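Local coordinates for TENA/THI-4 protein (Shewanella denitrificans OS217, PDB 3DDE), which is of unknown function but has a heme oxygenase-like, all-helical fold and may be an iron-containing redox enzyme, at residues A[130-142]-A[178-190]. Sequence-based numbering, arbitrary orientation.
Sequences PVQRLGYSYWAEN and HAEEVNEMLHEVC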
loop_
_atom_site.group_PDB
_atom_site.type_symbol
_atom_site.label_atom_id
_atom_site.label_comp_id
_atom_site.label_asym_id
_atom_site.label_seq_id
_atom_site.Cartn_x
_atom_site.Cartn_y
_atom_site.Cartn_z
ATOM N N PRO A 130 3.460 -11.124 -10.795
ATOM C CA PRO A 130 2.022 -11.185 -10.444
ATOM C C PRO A 130 1.328 -12.534 -10.618
ATOM O O PRO A 130 0.278 -12.776 -10.038
ATOM C CB PRO A 130 1.382 -10.122 -11.348
ATOM C CG PRO A 130 2.360 -9.856 -12.416
ATOM C CD PRO A 130 3.719 -10.127 -11.845
ATOM N N VAL A 131 1.926 -13.389 -11.415
ATOM C CA VAL A 131 1.438 -14.733 -11.662
ATOM C C VAL A 131 1.553 -15.669 -10.451
ATOM O O VAL A 131 0.768 -16.599 -10.293
ATOM C CB VAL A 131 2.284 -15.343 -12.816
ATOM C CG1 VAL A 131 2.437 -16.826 -12.667
ATOM C CG2 VAL A 131 1.723 -14.935 -14.173
ATOM N N GLN A 132 2.514 -15.378 -9.586
ATOM C CA GLN A 132 2.925 -16.285 -8.521
ATOM C C GLN A 132 1.889 -16.772 -7.505
ATOM O O GLN A 132 2.018 -17.889 -7.021
ATOM C CB GLN A 132 4.152 -15.702 -7.814
ATOM C CG GLN A 132 3.873 -14.479 -6.958
ATOM C CD GLN A 132 5.140 -13.836 -6.439
ATOM O OE1 GLN A 132 6.210 -14.391 -6.564
ATOM N NE2 GLN A 132 5.017 -12.662 -5.861
ATOM N N ARG A 133 0.873 -15.970 -7.187
ATOM C CA ARG A 133 -0.142 -16.389 -6.229
ATOM C C ARG A 133 -0.937 -17.609 -6.741
ATOM O O ARG A 133 -1.500 -18.358 -5.944
ATOM C CB ARG A 133 -1.096 -15.241 -5.892
ATOM C CG ARG A 133 -1.960 -15.504 -4.675
ATOM C CD ARG A 133 -3.163 -14.591 -4.612
ATOM N NE ARG A 133 -3.979 -14.889 -3.433
ATOM C CZ ARG A 133 -4.861 -15.876 -3.345
ATOM N NH1 ARG A 133 -5.052 -16.726 -4.353
ATOM N NH2 ARG A 133 -5.532 -16.046 -2.219
ATOM N N LEU A 134 -0.986 -17.807 -8.062
ATOM C CA LEU A 134 -1.643 -18.971 -8.650
ATOM C C LEU A 134 -1.060 -20.291 -8.110
ATOM O O LEU A 134 -1.743 -21.318 -8.126
ATOM C CB LEU A 134 -1.551 -18.934 -10.175
ATOM C CG LEU A 134 -2.339 -17.872 -10.945
ATOM C CD1 LEU A 134 -1.949 -17.886 -12.419
ATOM C CD2 LEU A 134 -3.860 -18.081 -10.781
ATOM N N GLY A 135 0.187 -20.256 -7.641
ATOM C CA GLY A 135 0.848 -21.429 -7.038
ATOM C C GLY A 135 0.177 -21.867 -5.742
ATOM O O GLY A 135 0.056 -23.052 -5.461
ATOM N N TYR A 136 -0.244 -20.896 -4.950
ATOM C CA TYR A 136 -0.984 -21.158 -3.718
ATOM C C TYR A 136 -2.295 -21.838 -4.079
ATOM O O TYR A 136 -2.634 -22.896 -3.537
ATOM C CB TYR A 136 -1.246 -19.841 -2.970
ATOM C CG TYR A 136 -2.176 -19.916 -1.767
ATOM C CD1 TYR A 136 -2.053 -20.925 -0.814
ATOM C CD2 TYR A 136 -3.138 -18.931 -1.559
ATOM C CE1 TYR A 136 -2.878 -20.965 0.296
ATOM C CE2 TYR A 136 -3.956 -18.955 -0.458
ATOM C CZ TYR A 136 -3.826 -19.978 0.471
ATOM O OH TYR A 136 -4.657 -19.993 1.566
ATOM N N SER A 137 -3.012 -21.215 -5.013
ATOM C CA SER A 137 -4.288 -21.703 -5.507
ATOM C C SER A 137 -4.181 -23.101 -6.093
ATOM O O SER A 137 -5.114 -23.904 -5.993
ATOM C CB SER A 137 -4.815 -20.758 -6.583
ATOM O OG SER A 137 -5.144 -19.496 -6.035
ATOM N N TYR A 138 -3.048 -23.403 -6.723
ATOM C CA TYR A 138 -2.880 -24.714 -7.324
ATOM C C TYR A 138 -3.055 -25.867 -6.326
ATOM O O TYR A 138 -3.822 -26.788 -6.590
ATOM C CB TYR A 138 -1.556 -24.867 -8.077
ATOM C CG TYR A 138 -1.466 -26.239 -8.711
ATOM C CD1 TYR A 138 -2.192 -26.552 -9.862
ATOM C CD2 TYR A 138 -0.695 -27.246 -8.130
ATOM C CE1 TYR A 138 -2.125 -27.834 -10.425
ATOM C CE2 TYR A 138 -0.628 -28.505 -8.677
ATOM C CZ TYR A 138 -1.339 -28.800 -9.823
ATOM O OH TYR A 138 -1.250 -30.079 -10.350
ATOM N N TRP A 139 -2.353 -25.833 -5.195
ATOM C CA TRP A 139 -2.514 -26.910 -4.206
ATOM C C TRP A 139 -3.758 -26.653 -3.355
ATOM O O TRP A 139 -4.455 -27.583 -2.962
ATOM C CB TRP A 139 -1.252 -27.119 -3.337
ATOM C CG TRP A 139 -0.982 -26.055 -2.344
ATOM C CD1 TRP A 139 -0.132 -25.004 -2.480
ATOM C CD2 TRP A 139 -1.581 -25.922 -1.051
ATOM N NE1 TRP A 139 -0.155 -24.225 -1.349
ATOM C CE2 TRP A 139 -1.048 -24.758 -0.462
ATOM C CE3 TRP A 139 -2.518 -26.672 -0.336
ATOM C CZ2 TRP A 139 -1.421 -24.325 0.810
ATOM C CZ3 TRP A 139 -2.883 -26.239 0.933
ATOM C CH2 TRP A 139 -2.333 -25.083 1.491
ATOM N N ALA A 140 -4.050 -25.391 -3.082
ATOM C CA ALA A 140 -5.223 -25.065 -2.285
ATOM C C ALA A 140 -6.495 -25.666 -2.914
ATOM O O ALA A 140 -7.359 -26.155 -2.182
ATOM C CB ALA A 140 -5.348 -23.585 -2.107
ATOM N N GLU A 141 -6.572 -25.715 -4.252
ATOM C CA GLU A 141 -7.780 -26.219 -4.954
ATOM C C GLU A 141 -7.802 -27.719 -5.277
ATOM O O GLU A 141 -8.882 -28.294 -5.425
ATOM C CB GLU A 141 -8.030 -25.430 -6.247
ATOM C CG GLU A 141 -8.297 -23.944 -6.053
ATOM C CD GLU A 141 -9.555 -23.622 -5.249
ATOM O OE1 GLU A 141 -10.516 -24.429 -5.251
ATOM O OE2 GLU A 141 -9.578 -22.526 -4.626
ATOM N N ASN A 142 -6.639 -28.342 -5.435
ATOM C CA ASN A 142 -6.564 -29.787 -5.660
ATOM C C ASN A 142 -6.099 -30.471 -4.368
ATOM O O ASN A 142 -5.310 -31.419 -4.402
ATOM C CB ASN A 142 -5.607 -30.095 -6.813
ATOM N N HIS A 178 -13.191 -24.552 -9.544
ATOM C CA HIS A 178 -12.115 -23.614 -9.238
ATOM C C HIS A 178 -10.736 -24.200 -9.566
ATOM O O HIS A 178 -9.839 -23.478 -10.018
ATOM C CB HIS A 178 -12.201 -23.175 -7.771
ATOM C CG HIS A 178 -13.322 -22.223 -7.496
ATOM N ND1 HIS A 178 -14.572 -22.360 -8.065
ATOM C CD2 HIS A 178 -13.399 -21.150 -6.674
ATOM C CE1 HIS A 178 -15.357 -21.387 -7.636
ATOM N NE2 HIS A 178 -14.669 -20.640 -6.789
ATOM N N ALA A 179 -10.559 -25.491 -9.310
ATOM C CA ALA A 179 -9.321 -26.185 -9.663
ATOM C C ALA A 179 -9.096 -26.123 -11.177
ATOM O O ALA A 179 -7.988 -25.862 -11.638
ATOM C CB ALA A 179 -9.373 -27.656 -9.209
ATOM N N GLU A 180 -10.148 -26.387 -11.948
ATOM C CA GLU A 180 -10.059 -26.324 -13.408
ATOM C C GLU A 180 -9.744 -24.895 -13.877
ATOM O O GLU A 180 -8.945 -24.697 -14.799
ATOM C CB GLU A 180 -11.353 -26.822 -14.061
ATOM N N GLU A 181 -10.363 -23.912 -13.220
ATOM C CA GLU A 181 -10.180 -22.504 -13.547
ATOM C C GLU A 181 -8.740 -22.044 -13.275
ATOM O O GLU A 181 -8.175 -21.290 -14.066
ATOM C CB GLU A 181 -11.202 -21.647 -12.775
ATOM C CG GLU A 181 -12.665 -21.918 -13.164
ATOM C CD GLU A 181 -13.692 -21.078 -12.386
ATOM O OE1 GLU A 181 -13.352 -20.493 -11.334
ATOM O OE2 GLU A 181 -14.859 -21.005 -12.831
ATOM N N VAL A 182 -8.154 -22.499 -12.163
ATOM C CA VAL A 182 -6.768 -22.172 -11.821
ATOM C C VAL A 182 -5.807 -22.759 -12.860
ATOM O O VAL A 182 -4.902 -22.076 -13.343
ATOM C CB VAL A 182 -6.373 -22.707 -10.422
ATOM C CG1 VAL A 182 -4.882 -22.539 -10.189
ATOM C CG2 VAL A 182 -7.172 -22.007 -9.316
ATOM N N ASN A 183 -6.006 -24.029 -13.196
ATOM C CA ASN A 183 -5.174 -24.704 -14.190
ATOM C C ASN A 183 -5.231 -24.026 -15.562
ATOM O O ASN A 183 -4.192 -23.841 -16.202
ATOM C CB ASN A 183 -5.548 -26.185 -14.314
ATOM C CG ASN A 183 -5.192 -26.999 -13.068
ATOM O OD1 ASN A 183 -4.729 -26.468 -12.045
ATOM N ND2 ASN A 183 -5.426 -28.305 -13.152
ATOM N N GLU A 184 -6.434 -23.661 -16.014
ATOM C CA GLU A 184 -6.578 -22.938 -17.278
ATOM C C GLU A 184 -5.849 -21.584 -17.198
ATOM O O GLU A 184 -5.137 -21.210 -18.128
ATOM C CB GLU A 184 -8.051 -22.734 -17.640
HETATM N N MSE A 185 -6.003 -20.872 -16.080
HETATM C CA MSE A 185 -5.350 -19.562 -15.895
HETATM C C MSE A 185 -3.821 -19.695 -15.878
HETATM O O MSE A 185 -3.122 -18.867 -16.466
HETATM C CB MSE A 185 -5.857 -18.872 -14.613
HETATM C CG MSE A 185 -5.512 -17.382 -14.470
HETATM SE SE MSE A 185 -6.049 -16.266 -15.995
HETATM C CE MSE A 185 -7.828 -16.941 -16.248
ATOM N N LEU A 186 -3.312 -20.729 -15.203
ATOM C CA LEU A 186 -1.871 -21.021 -15.192
ATOM C C LEU A 186 -1.313 -21.187 -16.615
ATOM O O LEU A 186 -0.273 -20.603 -16.937
ATOM C CB LEU A 186 -1.559 -22.274 -14.359
ATOM C CG LEU A 186 -1.560 -22.142 -12.835
ATOM C CD1 LEU A 186 -1.652 -23.494 -12.163
ATOM C CD2 LEU A 186 -0.320 -21.386 -12.364
ATOM N N HIS A 187 -2.000 -21.970 -17.458
ATOM C CA HIS A 187 -1.573 -22.170 -18.853
ATOM C C HIS A 187 -1.619 -20.852 -19.650
ATOM O O HIS A 187 -0.806 -20.629 -20.542
ATOM C CB HIS A 187 -2.440 -23.212 -19.571
ATOM C CG HIS A 187 -2.239 -24.627 -19.104
ATOM N ND1 HIS A 187 -0.990 -25.190 -18.936
ATOM C CD2 HIS A 187 -3.130 -25.625 -18.885
ATOM C CE1 HIS A 187 -1.123 -26.454 -18.572
ATOM N NE2 HIS A 187 -2.411 -26.745 -18.536
ATOM N N GLU A 188 -2.569 -19.981 -19.314
ATOM C CA GLU A 188 -2.742 -18.690 -20.001
ATOM C C GLU A 188 -1.692 -17.636 -19.634
ATOM O O GLU A 188 -1.180 -16.940 -20.511
ATOM C CB GLU A 188 -4.163 -18.147 -19.737
ATOM C CG GLU A 188 -4.405 -16.638 -19.992
ATOM C CD GLU A 188 -4.242 -16.199 -21.444
ATOM O OE1 GLU A 188 -4.222 -17.061 -22.362
ATOM O OE2 GLU A 188 -4.161 -14.961 -21.658
ATOM N N VAL A 189 -1.370 -17.519 -18.352
ATOM C CA VAL A 189 -0.448 -16.467 -17.893
ATOM C C VAL A 189 1.044 -16.849 -17.833
ATOM O O VAL A 189 1.886 -15.959 -17.776
ATOM C CB VAL A 189 -0.904 -15.857 -16.534
ATOM C CG1 VAL A 189 -2.310 -15.288 -16.664
ATOM C CG2 VAL A 189 -0.837 -16.892 -15.407
ATOM N N CYS A 190 1.375 -18.137 -17.839
ATOM C CA CYS A 190 2.782 -18.556 -17.814
ATOM C C CYS A 190 3.391 -18.572 -19.225
ATOM O O CYS A 190 3.138 -19.480 -20.021
ATOM C CB CYS A 190 2.937 -19.926 -17.162
ATOM S SG CYS A 190 2.592 -19.938 -15.396
#
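Helices 134-141 and 178-189 run roughly antiparallel, their axes 9.1 Å apart at closest approach with a crossing angle of -147°, and E141 comes nearest to A179 (CA to CA 5.0 Å) as V131 faces V189 at the far end. V182 is a knob in a hole formed by L134, S137, Y138 and E141. Its CG1 lies anti to the backbone N (chi1 171°), over the L134 O and Y138 N side of the hole, while CG2 meets S137 CB at 3.8 Å. Toward C190, the side chains of L134 and L186 slide past each other in opposite directions, with L134 CB 3.5 Å from L186 CD2, whereas L134 CD1 meets V189 CG2 tip to tip at a tight 3.3 Å. N183 OD1 lies at the edge of the Y138 ring, near its plane, 3.3 Å from Y138 CD1, with ring and amide planes 29° apart. The chain of E141, bent at chi2, brings OE1 to 3.3 Å from H178 CB, yet 5.4 Å from H178 ND1. Helix 71-84 adds Y73 beside L134, M185 and V189, and its H80 packs edge-to-face with H178. With no hydrogen bond between the segments, this mostly buried pairing within the heme oxygenase-like helical bundle rests on apolar fit, with the E141 carboxylate and the N183 amide oxygen lying against carbon of H178 and Y138.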